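Local coordinates for protein tyrocidine synthetase 3 (Brevibacillus brevis, PDB 2JGP) that probably forms peptide bonds in the nonribosomal synthesis of the antibiotic tyrocidine, through a peptidyl carrier domain joined to a condensation domain, at residues E128-R133 with G210-V215; L289-T294 with T484-R489. All blocks are in the same frame, centred on the assembly; numbering follows the deposited sequence.

Interaction 1: E128-R133 with G210-V215; sequences EGKLER and GEDRYV
Glu128 and Gly129 meet Asp212 and Arg213 as neighbouring antiparallel strands at one end of the five-stranded mixed sheet of the condensation domain. Strand 123-129 runs out here just as strand 213-220 leaves the tight two-residue hairpin closed by Gly210 and Arg213. Glu128 and Arg213 form a non-hydrogen-bonded pair, and the backbone link beside it is Gly129 N to Asp212 O at 2.8 Å, 159° at the hydrogen. The same carbonyl O also receives a CA-H...O contact from Glu128. On the shared face of the pair the two long side chains run alongside each other in the same direction. The carboxylate arrives at the edge of the guanidinium, Glu128 OE2 standing 3.3 Å from Arg213 NH1 in a salt bridge whose hydrogen bond is weak, with the two planes 58° apart. The stronger salt bridge of Arg213 runs from NH2 to Glu180.

Beyond the strand end the chain bends over Tyr214. Leu131 CD1 lies over one face of the ring, 3.9 Å from its centroid, and Leu131 CB packs 3.5 Å from Tyr214 CE1. Gly129 O meets the ring edge in plane, 3.7 Å from Tyr214 CE1. Tyr214 CG is placed beside its own backbone N (chi1 -56°), which sends the ring along the loop until its hydroxyl gives a weak bond to Lys130 O. Lys130 NZ remains 4.1 Å from Asp212 OD2, too far for a salt bridge. The charge of Arg213 is thus probably balanced by two carboxylates, one at each terminal nitrogen, whereas the buried phenol ring is held mainly by apolar contact.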
ATOM      1  N   GLU A 128       0.642 -26.481 -15.602  1.00 68.27           N
ATOM      2  CA  GLU A 128       1.081 -27.529 -16.513  1.00 68.74           C
ATOM      3  C   GLU A 128       1.744 -28.652 -15.724  1.00 68.78           C
ATOM      4  O   GLU A 128       2.816 -28.468 -15.145  1.00 68.72           O
ATOM      5  CB  GLU A 128       2.042 -26.954 -17.555  1.00 69.01           C
ATOM      6  CG  GLU A 128       1.339 -26.140 -18.632  1.00 69.84           C
ATOM      7  CD  GLU A 128       2.257 -25.152 -19.328  1.00 71.00           C
ATOM      8  OE1 GLU A 128       2.819 -24.268 -18.643  1.00 72.24           O
ATOM      9  OE2 GLU A 128       2.400 -25.245 -20.565  1.00 71.21           O
ATOM     10  N   GLY A 129       1.088 -29.809 -15.702  1.00 68.79           N
ATOM     11  CA  GLY A 129       1.533 -30.951 -14.910  1.00 68.88           C
ATOM     12  C   GLY A 129       0.362 -31.842 -14.543  1.00 68.91           C
ATOM     13  O   GLY A 129      -0.736 -31.682 -15.076  1.00 68.70           O
ATOM     14  N   LYS A 130       0.590 -32.765 -13.613  1.00 69.05           N
ATOM     15  CA  LYS A 130      -0.399 -33.799 -13.295  1.00 69.18           C
ATOM     16  C   LYS A 130      -1.685 -33.211 -12.709  1.00 69.10           C
ATOM     17  O   LYS A 130      -2.754 -33.344 -13.311  1.00 69.59           O
ATOM     18  CB  LYS A 130       0.198 -34.853 -12.352  1.00 69.25           C
ATOM     19  CG  LYS A 130       1.451 -35.552 -12.884  1.00 69.59           C
ATOM     20  CD  LYS A 130       1.237 -36.248 -14.233  1.00 69.98           C
ATOM     21  CE  LYS A 130       0.277 -37.428 -14.132  1.00 70.01           C
ATOM     22  NZ  LYS A 130       0.244 -38.221 -15.391  1.00 69.87           N
ATOM     23  N   LEU A 131      -1.560 -32.569 -11.546  1.00 68.67           N
ATOM     24  CA  LEU A 131      -2.654 -31.857 -10.857  1.00 68.29           C
ATOM     25  C   LEU A 131      -3.868 -32.732 -10.505  1.00 67.93           C
ATOM     26  O   LEU A 131      -4.505 -33.312 -11.386  1.00 68.01           O
ATOM     27  CB  LEU A 131      -3.107 -30.629 -11.666  1.00 68.18           C
ATOM     28  CG  LEU A 131      -3.250 -29.297 -10.910  1.00 68.52           C
ATOM     29  CD1 LEU A 131      -4.279 -28.399 -11.592  1.00 67.51           C
ATOM     30  CD2 LEU A 131      -3.611 -29.485  -9.437  1.00 68.57           C
ATOM     31  N   GLU A 132      -4.188 -32.809  -9.214  1.00 67.44           N
ATOM     32  CA  GLU A 132      -5.363 -33.539  -8.735  1.00 67.20           C
ATOM     33  C   GLU A 132      -6.449 -32.556  -8.330  1.00 66.98           C
ATOM     34  O   GLU A 132      -6.241 -31.740  -7.428  1.00 66.62           O
ATOM     35  CB  GLU A 132      -5.003 -34.408  -7.535  1.00 67.30           C
ATOM     36  CG  GLU A 132      -3.970 -35.481  -7.828  1.00 67.62           C
ATOM     37  CD  GLU A 132      -3.696 -36.364  -6.628  1.00 68.27           C
ATOM     38  OE1 GLU A 132      -2.530 -36.778  -6.448  1.00 68.67           O
ATOM     39  OE2 GLU A 132      -4.642 -36.640  -5.859  1.00 68.80           O
ATOM     40  N   ARG A 133      -7.607 -32.639  -8.983  1.00 66.63           N
ATOM     41  CA  ARG A 133      -8.674 -31.666  -8.758  1.00 66.60           C
ATOM     42  C   ARG A 133      -9.207 -31.680  -7.321  1.00 66.30           C
ATOM     43  O   ARG A 133      -9.538 -30.626  -6.776  1.00 66.25           O
ATOM     44  CB  ARG A 133      -9.817 -31.824  -9.775  1.00 66.72           C
ATOM     45  CG  ARG A 133     -10.587 -33.142  -9.729  1.00 67.61           C
ATOM     46  CD  ARG A 133     -12.051 -32.925 -10.104  1.00 69.05           C
ATOM     47  NE  ARG A 133     -12.824 -34.165 -10.109  1.00 69.84           N
ATOM     48  CZ  ARG A 133     -12.856 -35.047 -11.108  1.00 70.94           C
ATOM     49  NH1 ARG A 133     -12.143 -34.852 -12.218  1.00 71.46           N
ATOM     50  NH2 ARG A 133     -13.603 -36.143 -10.994  1.00 71.06           N
ATOM     51  N   GLY A 210      -6.379 -29.214 -21.391  1.00 61.28           N
ATOM     52  CA  GLY A 210      -5.663 -30.265 -22.089  1.00 61.40           C
ATOM     53  C   GLY A 210      -5.141 -31.334 -21.153  1.00 61.57           C
ATOM     54  O   GLY A 210      -5.092 -31.146 -19.937  1.00 61.01           O
ATOM     55  N   GLU A 211      -4.808 -32.476 -21.750  1.00 61.85           N
ATOM     56  CA  GLU A 211      -4.028 -33.558 -21.140  1.00 62.46           C
ATOM     57  C   GLU A 211      -3.517 -33.265 -19.721  1.00 62.44           C
ATOM     58  O   GLU A 211      -4.121 -33.719 -18.746  1.00 63.10           O
ATOM     59  CB  GLU A 211      -2.867 -33.976 -22.077  1.00 62.56           C
ATOM     60  CG  GLU A 211      -3.177 -33.887 -23.587  1.00 63.61           C
ATOM     61  CD  GLU A 211      -3.398 -32.452 -24.088  1.00 65.39           C
ATOM     62  OE1 GLU A 211      -2.852 -31.499 -23.486  1.00 66.87           O
ATOM     63  OE2 GLU A 211      -4.146 -32.278 -25.075  1.00 66.49           O
ATOM     64  N   ASP A 212      -2.429 -32.505 -19.601  1.00 62.34           N
ATOM     65  CA  ASP A 212      -1.886 -32.119 -18.293  1.00 62.27           C
ATOM     66  C   ASP A 212      -1.820 -30.595 -18.209  1.00 62.02           C
ATOM     67  O   ASP A 212      -0.822 -30.027 -17.774  1.00 61.53           O
ATOM     68  CB  ASP A 212      -0.487 -32.737 -18.076  1.00 62.43           C
ATOM     69  CG  ASP A 212      -0.539 -34.173 -17.555  1.00 62.72           C
ATOM     70  OD1 ASP A 212      -1.460 -34.524 -16.787  1.00 63.43           O
ATOM     71  OD2 ASP A 212       0.366 -34.954 -17.905  1.00 64.09           O
ATOM     72  N   ARG A 213      -2.900 -29.938 -18.632  1.00 61.94           N
ATOM     73  CA  ARG A 213      -2.945 -28.485 -18.706  1.00 61.84           C
ATOM     74  C   ARG A 213      -4.251 -27.993 -18.102  1.00 61.53           C
ATOM     75  O   ARG A 213      -5.328 -28.440 -18.498  1.00 61.38           O
ATOM     76  CB  ARG A 213      -2.837 -28.001 -20.155  1.00 61.98           C
ATOM     77  CG  ARG A 213      -1.615 -28.515 -20.928  1.00 63.38           C
ATOM     78  CD  ARG A 213      -0.824 -27.359 -21.516  1.00 64.79           C
ATOM     79  NE  ARG A 213      -1.622 -26.554 -22.437  1.00 66.14           N
ATOM     80  CZ  ARG A 213      -1.460 -25.248 -22.655  1.00 66.97           C
ATOM     81  NH1 ARG A 213      -0.528 -24.545 -22.017  1.00 67.24           N
ATOM     82  NH2 ARG A 213      -2.251 -24.632 -23.518  1.00 67.50           N
ATOM     83  N   TYR A 214      -4.139 -27.075 -17.146  1.00 61.31           N
ATOM     84  CA  TYR A 214      -5.292 -26.530 -16.438  1.00 61.16           C
ATOM     85  C   TYR A 214      -5.166 -25.017 -16.293  1.00 61.16           C
ATOM     86  O   TYR A 214      -4.058 -24.479 -16.237  1.00 61.37           O
ATOM     87  CB  TYR A 214      -5.397 -27.145 -15.041  1.00 60.88           C
ATOM     88  CG  TYR A 214      -5.467 -28.656 -14.999  1.00 60.81           C
ATOM     89  CD1 TYR A 214      -4.311 -29.424 -14.970  1.00 60.58           C
ATOM     90  CD2 TYR A 214      -6.692 -29.313 -14.959  1.00 60.98           C
ATOM     91  CE1 TYR A 214      -4.371 -30.817 -14.923  1.00 60.79           C
ATOM     92  CE2 TYR A 214      -6.765 -30.693 -14.906  1.00 59.62           C
ATOM     93  CZ  TYR A 214      -5.601 -31.441 -14.889  1.00 60.59           C
ATOM     94  OH  TYR A 214      -5.676 -32.811 -14.838  1.00 58.37           O
ATOM     95  N   VAL A 215      -6.307 -24.337 -16.234  1.00 61.26           N
ATOM     96  CA  VAL A 215      -6.346 -22.932 -15.830  1.00 61.13           C
ATOM     97  C   VAL A 215      -7.121 -22.828 -14.527  1.00 61.41           C
ATOM     98  O   VAL A 215      -8.270 -23.253 -14.453  1.00 61.51           O
ATOM     99  CB  VAL A 215      -7.005 -22.034 -16.892  1.00 61.12           C
ATOM    100  CG1 VAL A 215      -7.126 -20.594 -16.373  1.00 60.30           C
ATOM    101  CG2 VAL A 215      -6.201 -22.076 -18.178  1.00 60.45           C
TER

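Interaction 2: L289-T294 with T484-R489; sequences LPTDFT and TSLFTR
Leu289 and Phe487 meet nearly perpendicular, CD1 of the leucine reaching CZ of the ring at 4.0 Å, while helix 329-345 touches the leucine through Leu341 and Tyr344. Pro290 contributes its carbonyl: its O lies in the plane of the Phe487 ring, 3.3 Å from CE1. Thr291 sets CG2 beside both Leu486 CB and that ring; its OG1, turned between backbone N and carbonyl carbon (chi1 58°), bonds to Phe293 O within its own loop. Asp292 binds through its backbone N and through OD2. The N gives a 2.7 Å bond to Leu486 O, almost in line with the carbonyl but bent at the hydrogen (133°), and Phe293 N adds a weak second one to the same oxygen. Asp292 OD2 accepts Thr488 N at 2.8 Å and 172°, on the anti side of the carboxylate, and is also bonded to Thr491 OG1. Phe293 rests CB 3.3 Å from Ser485 O and sends CZ to Thr488 CG2, at 3.7 Å. Thr488 itself caps Thr491 N through OG1, so a carboxylate from another loop joins a classic threonine N-cap, the one that starts helix 489-508.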
ATOM      1  N   LEU A 289      -1.903  18.616 -15.705  1.00 59.23           N
ATOM      2  CA  LEU A 289      -1.149  17.950 -16.757  1.00 58.89           C
ATOM      3  C   LEU A 289      -1.727  18.342 -18.104  1.00 58.32           C
ATOM      4  O   LEU A 289      -2.944  18.452 -18.242  1.00 57.72           O
ATOM      5  CB  LEU A 289      -1.218  16.429 -16.625  1.00 58.81           C
ATOM      6  CG  LEU A 289      -0.326  15.782 -15.574  1.00 59.50           C
ATOM      7  CD1 LEU A 289      -0.607  14.283 -15.550  1.00 59.47           C
ATOM      8  CD2 LEU A 289       1.140  16.077 -15.859  1.00 58.99           C
ATOM      9  N   PRO A 290      -0.855  18.556 -19.100  1.00 58.08           N
ATOM     10  CA  PRO A 290      -1.364  18.815 -20.430  1.00 57.74           C
ATOM     11  C   PRO A 290      -1.860  17.494 -20.987  1.00 57.17           C
ATOM     12  O   PRO A 290      -1.190  16.477 -20.837  1.00 57.95           O
ATOM     13  CB  PRO A 290      -0.137  19.321 -21.189  1.00 57.77           C
ATOM     14  CG  PRO A 290       1.004  18.704 -20.515  1.00 58.08           C
ATOM     15  CD  PRO A 290       0.618  18.541 -19.067  1.00 58.21           C
ATOM     16  N   THR A 291      -3.044  17.502 -21.575  1.00 56.46           N
ATOM     17  CA  THR A 291      -3.635  16.285 -22.100  1.00 55.60           C
ATOM     18  C   THR A 291      -3.742  16.402 -23.613  1.00 55.03           C
ATOM     19  O   THR A 291      -3.867  17.506 -24.149  1.00 55.11           O
ATOM     20  CB  THR A 291      -5.018  16.045 -21.475  1.00 55.49           C
ATOM     21  OG1 THR A 291      -5.866  17.172 -21.735  1.00 55.10           O
ATOM     22  CG2 THR A 291      -4.889  15.848 -19.973  1.00 54.76           C
ATOM     23  N   ASP A 292      -3.676  15.265 -24.297  1.00 54.19           N
ATOM     24  CA  ASP A 292      -3.809  15.230 -25.756  1.00 53.90           C
ATOM     25  C   ASP A 292      -5.254  15.454 -26.193  1.00 53.48           C
ATOM     26  O   ASP A 292      -5.509  15.959 -27.282  1.00 53.20           O
ATOM     27  CB  ASP A 292      -3.293  13.899 -26.304  1.00 53.97           C
ATOM     28  CG  ASP A 292      -1.798  13.722 -26.083  1.00 54.68           C
ATOM     29  OD1 ASP A 292      -1.032  14.651 -26.413  1.00 56.70           O
ATOM     30  OD2 ASP A 292      -1.385  12.659 -25.580  1.00 56.08           O
ATOM     31  N   PHE A 293      -6.192  15.064 -25.338  1.00 52.93           N
ATOM     32  CA  PHE A 293      -7.611  15.239 -25.604  1.00 52.66           C
ATOM     33  C   PHE A 293      -8.225  15.959 -24.417  1.00 52.67           C
ATOM     34  O   PHE A 293      -7.682  15.924 -23.311  1.00 52.41           O
ATOM     35  CB  PHE A 293      -8.276  13.876 -25.803  1.00 52.52           C
ATOM     36  CG  PHE A 293      -7.533  12.974 -26.751  1.00 51.85           C
ATOM     37  CD1 PHE A 293      -6.816  11.882 -26.276  1.00 52.02           C
ATOM     38  CD2 PHE A 293      -7.535  13.231 -28.111  1.00 51.40           C
ATOM     39  CE1 PHE A 293      -6.117  11.053 -27.146  1.00 52.31           C
ATOM     40  CE2 PHE A 293      -6.846  12.409 -28.989  1.00 52.13           C
ATOM     41  CZ  PHE A 293      -6.135  11.317 -28.506  1.00 51.92           C
ATOM     42  N   THR A 294      -9.350  16.615 -24.653  1.00 52.84           N
ATOM     43  CA  THR A 294     -10.060  17.344 -23.613  1.00 53.23           C
ATOM     44  C   THR A 294     -10.514  16.382 -22.527  1.00 53.63           C
ATOM     45  O   THR A 294     -10.925  15.260 -22.818  1.00 53.56           O
ATOM     46  CB  THR A 294     -11.295  18.073 -24.201  1.00 53.14           C
ATOM     47  OG1 THR A 294     -10.875  18.974 -25.231  1.00 53.18           O
ATOM     48  CG2 THR A 294     -12.045  18.846 -23.126  1.00 53.41           C
ATOM     49  N   THR A 484      -6.935   6.458 -21.353  1.00 53.22           N
ATOM     50  CA  THR A 484      -6.996   6.506 -22.815  1.00 53.33           C
ATOM     51  C   THR A 484      -7.709   7.774 -23.317  1.00 52.66           C
ATOM     52  O   THR A 484      -7.461   8.241 -24.429  1.00 52.34           O
ATOM     53  CB  THR A 484      -7.722   5.250 -23.359  1.00 53.32           C
ATOM     54  OG1 THR A 484      -7.062   4.078 -22.858  1.00 55.94           O
ATOM     55  CG2 THR A 484      -7.714   5.222 -24.876  1.00 54.95           C
ATOM     56  N   SER A 485      -8.589   8.324 -22.487  1.00 52.04           N
ATOM     57  CA  SER A 485      -9.346   9.520 -22.842  1.00 51.93           C
ATOM     58  C   SER A 485      -8.515  10.808 -22.769  1.00 52.13           C
ATOM     59  O   SER A 485      -8.967  11.849 -23.240  1.00 51.92           O
ATOM     60  CB  SER A 485     -10.560   9.648 -21.924  1.00 51.62           C
ATOM     61  OG  SER A 485     -10.141   9.832 -20.588  1.00 50.85           O
ATOM     62  N   LEU A 486      -7.322  10.735 -22.189  1.00 52.49           N
ATOM     63  CA  LEU A 486      -6.485  11.918 -21.948  1.00 52.86           C
ATOM     64  C   LEU A 486      -5.156  11.934 -22.714  1.00 53.26           C
ATOM     65  O   LEU A 486      -4.734  12.994 -23.192  1.00 52.92           O
ATOM     66  CB  LEU A 486      -6.192  12.044 -20.455  1.00 52.86           C
ATOM     67  CG  LEU A 486      -7.383  12.195 -19.505  1.00 52.73           C
ATOM     68  CD1 LEU A 486      -6.865  12.354 -18.068  1.00 53.00           C
ATOM     69  CD2 LEU A 486      -8.265  13.366 -19.899  1.00 52.57           C
ATOM     70  N   PHE A 487      -4.493  10.781 -22.818  1.00 53.77           N
ATOM     71  CA  PHE A 487      -3.137  10.721 -23.383  1.00 54.75           C
ATOM     72  C   PHE A 487      -2.996   9.683 -24.487  1.00 55.52           C
ATOM     73  O   PHE A 487      -3.620   8.618 -24.441  1.00 55.64           O
ATOM     74  CB  PHE A 487      -2.099  10.417 -22.295  1.00 54.77           C
ATOM     75  CG  PHE A 487      -2.244  11.258 -21.057  1.00 55.23           C
ATOM     76  CD1 PHE A 487      -1.863  12.593 -21.060  1.00 55.47           C
ATOM     77  CD2 PHE A 487      -2.750  10.711 -19.885  1.00 55.60           C
ATOM     78  CE1 PHE A 487      -1.989  13.367 -19.915  1.00 54.99           C
ATOM     79  CE2 PHE A 487      -2.882  11.478 -18.739  1.00 55.56           C
ATOM     80  CZ  PHE A 487      -2.497  12.809 -18.755  1.00 55.30           C
ATOM     81  N   THR A 488      -2.168  10.009 -25.478  1.00 56.42           N
ATOM     82  CA  THR A 488      -1.784   9.063 -26.514  1.00 56.97           C
ATOM     83  C   THR A 488      -0.610   8.229 -25.998  1.00 57.54           C
ATOM     84  O   THR A 488       0.081   8.623 -25.050  1.00 57.24           O
ATOM     85  CB  THR A 488      -1.356   9.780 -27.814  1.00 57.02           C
ATOM     86  OG1 THR A 488      -0.161  10.539 -27.583  1.00 57.53           O
ATOM     87  CG2 THR A 488      -2.452  10.713 -28.311  1.00 57.01           C
ATOM     88  N   ARG A 489      -0.392   7.075 -26.624  1.00 58.04           N
ATOM     89  CA  ARG A 489       0.777   6.248 -26.337  1.00 58.64           C
ATOM     90  C   ARG A 489       2.073   7.027 -26.540  1.00 58.43           C
ATOM     91  O   ARG A 489       3.003   6.907 -25.742  1.00 58.09           O
ATOM     92  CB  ARG A 489       0.781   5.005 -27.229  1.00 59.22           C
ATOM     93  CG  ARG A 489       2.024   4.137 -27.083  1.00 61.24           C
ATOM     94  CD  ARG A 489       1.823   2.779 -27.726  1.00 63.95           C
ATOM     95  NE  ARG A 489       0.791   2.014 -27.030  1.00 67.12           N
ATOM     96  CZ  ARG A 489       0.960   1.378 -25.871  1.00 69.41           C
ATOM     97  NH1 ARG A 489       2.134   1.393 -25.251  1.00 70.62           N
ATOM     98  NH2 ARG A 489      -0.058   0.716 -25.330  1.00 71.01           N
TER

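How the interactions relate
Interaction 1 comes first along the chain, and the two do not touch: their centres are 44 Å apart and their nearest atoms about 24 Å. Both fall in the condensation domain but on different sheets. Interaction 1 belongs to the five-stranded sheet with strands 123-129 and 213-220 inside it; the 484-489 half of interaction 2 leads from strand 476-483 of the four-stranded sheet into helix 489-508. This fits the two-lobed fold of the chloramphenicol acetyltransferase-like family, with one contact in each lobe. The late strand 447-451 pairs with 123-129, so the chain returns to the first sheet before completing the second.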